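Local structure of amine Dehydrogenase (Pseudomonas putida, 1JMX) at residues B[206-218]-B[229-241]. The protein forms the seven-bladed beta-propeller subunit of an amine dehydrogenase that probably oxidises primary amines and passes the electrons on to heme c. Numbering follows the deposited sequence.
Sequences PRHEFSMLYTIAR and ADLLYGYLSVDLK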
loop_
_atom_site.group_PDB
_atom_site.type_symbol
_atom_site.label_atom_id
_atom_site.label_comp_id
_atom_site.label_asym_id
_atom_site.label_seq_id
_atom_site.Cartn_x
_atom_site.Cartn_y
_atom_site.Cartn_z
ATOM N N PRO B 206 -17.178 -12.625 -30.347
ATOM C CA PRO B 206 -17.925 -13.258 -31.443
ATOM C C PRO B 206 -18.939 -14.324 -30.989
ATOM O O PRO B 206 -19.929 -14.575 -31.683
ATOM C CB PRO B 206 -16.810 -13.863 -32.304
ATOM C CG PRO B 206 -15.703 -12.864 -32.147
ATOM C CD PRO B 206 -15.731 -12.601 -30.653
ATOM N N ARG B 207 -18.708 -14.923 -29.819
ATOM C CA ARG B 207 -19.603 -15.956 -29.283
ATOM C C ARG B 207 -20.889 -15.404 -28.646
ATOM O O ARG B 207 -21.764 -16.176 -28.256
ATOM C CB ARG B 207 -18.864 -16.852 -28.276
ATOM C CG ARG B 207 -17.528 -17.416 -28.781
ATOM C CD ARG B 207 -17.040 -18.599 -27.935
ATOM N NE ARG B 207 -17.860 -19.793 -28.160
ATOM C CZ ARG B 207 -18.526 -20.449 -27.207
ATOM N NH1 ARG B 207 -18.472 -20.038 -25.950
ATOM N NH2 ARG B 207 -19.259 -21.516 -27.515
ATOM N N HIS B 208 -20.991 -14.081 -28.512
ATOM C CA HIS B 208 -22.183 -13.440 -27.942
ATOM C C HIS B 208 -22.538 -13.994 -26.565
ATOM O O HIS B 208 -23.652 -14.458 -26.327
ATOM C CB HIS B 208 -23.367 -13.616 -28.897
ATOM C CG HIS B 208 -24.429 -12.572 -28.755
ATOM N ND1 HIS B 208 -25.774 -12.874 -28.798
ATOM C CD2 HIS B 208 -24.351 -11.226 -28.630
ATOM C CE1 HIS B 208 -26.479 -11.760 -28.713
ATOM N NE2 HIS B 208 -25.639 -10.744 -28.610
ATOM N N GLU B 209 -21.564 -13.979 -25.670
ATOM C CA GLU B 209 -21.773 -14.458 -24.319
ATOM C C GLU B 209 -21.070 -13.540 -23.325
ATOM O O GLU B 209 -20.178 -12.771 -23.694
ATOM C CB GLU B 209 -21.306 -15.915 -24.164
ATOM C CG GLU B 209 -19.828 -16.156 -24.415
ATOM C CD GLU B 209 -19.418 -17.637 -24.341
ATOM O OE1 GLU B 209 -18.196 -17.898 -24.260
ATOM O OE2 GLU B 209 -20.290 -18.538 -24.370
ATOM N N PHE B 210 -21.591 -13.542 -22.101
ATOM C CA PHE B 210 -21.060 -12.762 -20.992
ATOM C C PHE B 210 -20.177 -13.757 -20.251
ATOM O O PHE B 210 -20.665 -14.664 -19.581
ATOM C CB PHE B 210 -22.209 -12.274 -20.096
ATOM C CG PHE B 210 -21.774 -11.440 -18.909
ATOM C CD1 PHE B 210 -20.506 -10.861 -18.849
ATOM C CD2 PHE B 210 -22.649 -11.232 -17.844
ATOM C CE1 PHE B 210 -20.121 -10.095 -17.749
ATOM C CE2 PHE B 210 -22.273 -10.462 -16.731
ATOM C CZ PHE B 210 -21.006 -9.896 -16.687
ATOM N N SER B 211 -18.872 -13.602 -20.410
ATOM C CA SER B 211 -17.935 -14.515 -19.783
ATOM C C SER B 211 -16.971 -13.829 -18.837
ATOM O O SER B 211 -16.617 -12.663 -19.023
ATOM C CB SER B 211 -17.152 -15.273 -20.854
ATOM O OG SER B 211 -16.310 -14.398 -21.580
ATOM N N MET B 212 -16.565 -14.566 -17.809
ATOM C CA MET B 212 -15.625 -14.076 -16.813
ATOM C C MET B 212 -14.827 -15.253 -16.290
ATOM O O MET B 212 -15.317 -16.378 -16.296
ATOM C CB MET B 212 -16.361 -13.434 -15.633
ATOM C CG MET B 212 -17.200 -12.226 -15.977
ATOM S SD MET B 212 -17.734 -11.350 -14.516
ATOM C CE MET B 212 -18.888 -12.510 -13.823
ATOM N N LEU B 213 -13.579 -15.007 -15.894
ATOM C CA LEU B 213 -12.753 -16.055 -15.305
ATOM C C LEU B 213 -12.955 -15.952 -13.794
ATOM O O LEU B 213 -13.388 -14.914 -13.273
ATOM C CB LEU B 213 -11.266 -15.850 -15.604
ATOM C CG LEU B 213 -10.684 -15.895 -17.016
ATOM C CD1 LEU B 213 -9.183 -15.752 -16.899
ATOM C CD2 LEU B 213 -11.043 -17.185 -17.720
ATOM N N TYR B 214 -12.676 -17.044 -13.102
ATOM C CA TYR B 214 -12.775 -17.082 -11.657
ATOM C C TYR B 214 -11.775 -18.105 -11.146
ATOM O O TYR B 214 -11.218 -18.870 -11.931
ATOM C CB TYR B 214 -14.203 -17.433 -11.199
ATOM C CG TYR B 214 -14.696 -18.821 -11.555
ATOM C CD1 TYR B 214 -14.431 -19.914 -10.728
ATOM C CD2 TYR B 214 -15.467 -19.035 -12.704
ATOM C CE1 TYR B 214 -14.922 -21.185 -11.031
ATOM C CE2 TYR B 214 -15.963 -20.309 -13.019
ATOM C CZ TYR B 214 -15.684 -21.372 -12.174
ATOM O OH TYR B 214 -16.165 -22.614 -12.474
ATOM N N THR B 215 -11.474 -18.049 -9.853
ATOM C CA THR B 215 -10.572 -19.014 -9.242
ATOM C C THR B 215 -11.376 -19.652 -8.131
ATOM O O THR B 215 -12.321 -19.048 -7.617
ATOM C CB THR B 215 -9.288 -18.372 -8.645
ATOM O OG1 THR B 215 -9.635 -17.451 -7.607
ATOM C CG2 THR B 215 -8.479 -17.659 -9.717
ATOM N N ILE B 216 -11.045 -20.887 -7.789
ATOM C CA ILE B 216 -11.759 -21.580 -6.728
ATOM C C ILE B 216 -10.828 -22.593 -6.083
ATOM O O ILE B 216 -9.943 -23.134 -6.743
ATOM C CB ILE B 216 -13.048 -22.276 -7.259
ATOM C CG1 ILE B 216 -13.946 -22.680 -6.088
ATOM C CG2 ILE B 216 -12.695 -23.479 -8.140
ATOM C CD1 ILE B 216 -15.273 -23.260 -6.487
ATOM N N ALA B 217 -10.990 -22.790 -4.780
ATOM C CA ALA B 217 -10.166 -23.738 -4.036
ATOM C C ALA B 217 -10.882 -25.071 -3.895
ATOM O O ALA B 217 -12.031 -25.120 -3.461
ATOM C CB ALA B 217 -9.837 -23.176 -2.659
ATOM N N ARG B 218 -10.227 -26.152 -4.303
ATOM C CA ARG B 218 -10.841 -27.458 -4.170
ATOM C C ARG B 218 -10.177 -28.125 -2.987
ATOM O O ARG B 218 -9.003 -28.485 -3.045
ATOM C CB ARG B 218 -10.652 -28.316 -5.414
ATOM C CG ARG B 218 -11.391 -29.637 -5.281
ATOM C CD ARG B 218 -10.690 -30.792 -5.973
ATOM N NE ARG B 218 -10.633 -30.624 -7.420
ATOM C CZ ARG B 218 -9.502 -30.574 -8.125
ATOM N NH1 ARG B 218 -8.318 -30.686 -7.511
ATOM N NH2 ARG B 218 -9.553 -30.375 -9.444
ATOM N N ALA B 229 -5.830 -26.859 0.091
ATOM C CA ALA B 229 -6.836 -26.605 -0.923
ATOM C C ALA B 229 -6.100 -26.386 -2.246
ATOM O O ALA B 229 -5.071 -25.707 -2.298
ATOM C CB ALA B 229 -7.650 -25.379 -0.556
ATOM N N ASP B 230 -6.623 -26.992 -3.303
ATOM C CA ASP B 230 -6.045 -26.909 -4.640
ATOM C C ASP B 230 -6.620 -25.742 -5.453
ATOM O O ASP B 230 -7.819 -25.701 -5.745
ATOM C CB ASP B 230 -6.311 -28.234 -5.367
ATOM C CG ASP B 230 -5.361 -28.477 -6.516
ATOM O OD1 ASP B 230 -4.272 -27.857 -6.531
ATOM O OD2 ASP B 230 -5.696 -29.308 -7.397
ATOM N N LEU B 231 -5.751 -24.824 -5.859
ATOM C CA LEU B 231 -6.180 -23.668 -6.634
ATOM C C LEU B 231 -6.444 -23.971 -8.097
ATOM O O LEU B 231 -5.564 -24.434 -8.807
ATOM C CB LEU B 231 -5.171 -22.525 -6.510
ATOM C CG LEU B 231 -5.318 -21.636 -5.271
ATOM C CD1 LEU B 231 -4.280 -20.510 -5.309
ATOM C CD2 LEU B 231 -6.738 -21.053 -5.215
ATOM N N LEU B 232 -7.654 -23.649 -8.547
ATOM C CA LEU B 232 -8.063 -23.886 -9.927
ATOM C C LEU B 232 -8.603 -22.622 -10.600
ATOM O O LEU B 232 -9.092 -21.707 -9.933
ATOM C CB LEU B 232 -9.172 -24.944 -9.962
ATOM C CG LEU B 232 -8.911 -26.306 -9.325
ATOM C CD1 LEU B 232 -10.224 -26.975 -8.990
ATOM C CD2 LEU B 232 -8.086 -27.173 -10.267
ATOM N N TYR B 233 -8.491 -22.570 -11.923
ATOM C CA TYR B 233 -9.039 -21.460 -12.684
ATOM C C TYR B 233 -10.278 -22.000 -13.378
ATOM O O TYR B 233 -10.306 -23.144 -13.834
ATOM C CB TYR B 233 -8.057 -20.928 -13.724
ATOM C CG TYR B 233 -7.568 -19.526 -13.417
ATOM C CD1 TYR B 233 -6.257 -19.305 -13.010
ATOM C CD2 TYR B 233 -8.428 -18.427 -13.490
ATOM C CE1 TYR B 233 -5.812 -18.039 -12.679
ATOM C CE2 TYR B 233 -7.987 -17.147 -13.155
ATOM C CZ TYR B 233 -6.677 -16.964 -12.749
ATOM O OH TYR B 233 -6.221 -15.723 -12.380
ATOM N N GLY B 234 -11.321 -21.188 -13.401
ATOM C CA GLY B 234 -12.550 -21.593 -14.034
ATOM C C GLY B 234 -13.019 -20.561 -15.033
ATOM O O GLY B 234 -12.481 -19.452 -15.132
ATOM N N TYR B 235 -14.046 -20.945 -15.774
ATOM C CA TYR B 235 -14.645 -20.107 -16.785
ATOM C C TYR B 235 -16.147 -20.187 -16.570
ATOM O O TYR B 235 -16.718 -21.269 -16.417
ATOM C CB TYR B 235 -14.301 -20.646 -18.166
ATOM C CG TYR B 235 -14.793 -19.809 -19.314
ATOM C CD1 TYR B 235 -14.113 -18.657 -19.693
ATOM C CD2 TYR B 235 -15.879 -20.215 -20.084
ATOM C CE1 TYR B 235 -14.486 -17.937 -20.819
ATOM C CE2 TYR B 235 -16.263 -19.497 -21.216
ATOM C CZ TYR B 235 -15.557 -18.365 -21.580
ATOM O OH TYR B 235 -15.874 -17.682 -22.734
ATOM N N LEU B 236 -16.766 -19.021 -16.517
ATOM C CA LEU B 236 -18.198 -18.902 -16.332
ATOM C C LEU B 236 -18.704 -18.224 -17.595
ATOM O O LEU B 236 -17.966 -17.484 -18.237
ATOM C CB LEU B 236 -18.453 -18.058 -15.078
ATOM C CG LEU B 236 -19.645 -17.134 -14.824
ATOM C CD1 LEU B 236 -19.601 -16.723 -13.350
ATOM C CD2 LEU B 236 -19.608 -15.896 -15.718
ATOM N N SER B 237 -19.934 -18.514 -17.990
ATOM C CA SER B 237 -20.482 -17.884 -19.177
ATOM C C SER B 237 -22.006 -17.863 -19.193
ATOM O O SER B 237 -22.663 -18.760 -18.663
ATOM C CB SER B 237 -19.947 -18.546 -20.451
ATOM O OG SER B 237 -20.469 -19.851 -20.619
ATOM N N VAL B 238 -22.550 -16.785 -19.749
ATOM C CA VAL B 238 -23.987 -16.622 -19.882
ATOM C C VAL B 238 -24.232 -16.386 -21.362
ATOM O O VAL B 238 -23.746 -15.412 -21.925
ATOM C CB VAL B 238 -24.520 -15.410 -19.083
ATOM C CG1 VAL B 238 -26.042 -15.357 -19.173
ATOM C CG2 VAL B 238 -24.075 -15.485 -17.626
ATOM N N ASP B 239 -24.929 -17.319 -21.999
ATOM C CA ASP B 239 -25.249 -17.211 -23.420
ATOM C C ASP B 239 -26.291 -16.101 -23.538
ATOM O O ASP B 239 -27.393 -16.213 -22.994
ATOM C CB ASP B 239 -25.820 -18.540 -23.928
ATOM C CG ASP B 239 -25.791 -18.650 -25.440
ATOM O OD1 ASP B 239 -26.368 -17.781 -26.121
ATOM O OD2 ASP B 239 -25.176 -19.613 -25.947
ATOM N N LEU B 240 -25.937 -15.019 -24.223
ATOM C CA LEU B 240 -26.851 -13.893 -24.352
ATOM C C LEU B 240 -28.038 -14.105 -25.287
ATOM O O LEU B 240 -28.938 -13.275 -25.343
ATOM C CB LEU B 240 -26.084 -12.624 -24.715
ATOM C CG LEU B 240 -25.059 -12.167 -23.672
ATOM C CD1 LEU B 240 -24.452 -10.857 -24.119
ATOM C CD2 LEU B 240 -25.705 -12.007 -22.304
ATOM N N LYS B 241 -28.043 -15.222 -26.007
ATOM C CA LYS B 241 -29.139 -15.546 -26.917
ATOM C C LYS B 241 -30.209 -16.368 -26.197
ATOM O O LYS B 241 -31.390 -16.010 -26.177
ATOM C CB LYS B 241 -28.616 -16.339 -28.127
ATOM C CG LYS B 241 -27.700 -15.535 -29.044
ATOM C CD LYS B 241 -26.946 -16.399 -30.063
ATOM C CE LYS B 241 -25.802 -17.210 -29.410
ATOM N NZ LYS B 241 -24.786 -16.372 -28.667
#
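Arg218 and Leu232 meet near the loop end of an antiparallel beta hairpin, strands 209-218 and 230-239 of one beta-propeller blade, and illustrate how side chains dress such a hairpin. With CG anti to the backbone N (chi1 -176°) and bends at chi2 and chi3, the Arg218 chain lays one guanidinium face on Leu232, whose CD1 sits 3.5 Å from NH2 of Arg218. NH1 of Arg218 makes a weak, bent hydrogen bond of 3.0 Å to OD2 of Asp230, part of a salt bridge with guanidinium and carboxylate planes turned 50° apart. Further along this face, Leu236 touches two side chains of the neighbouring strand: its CD2 lies 3.9 Å from CE of Met212, and its CB meets CD2 of Tyr214. A chi1 of 65° folds the Tyr214 ring across Gly234, whose CA makes a CH-pi contact 3.7 Å from the ring centroid; the Tyr214 hydroxyl is hydrogen-bonded to Glu249 of strand 245-250, next in the blade. On the other face, Tyr235 makes a polar link: its OH donates to OE1 of Glu209 at 2.8 Å, on the anti side but out of the carboxylate plane; the same oxygen takes a weak hydrogen bond, part of a salt bridge, from NH1 of Arg207.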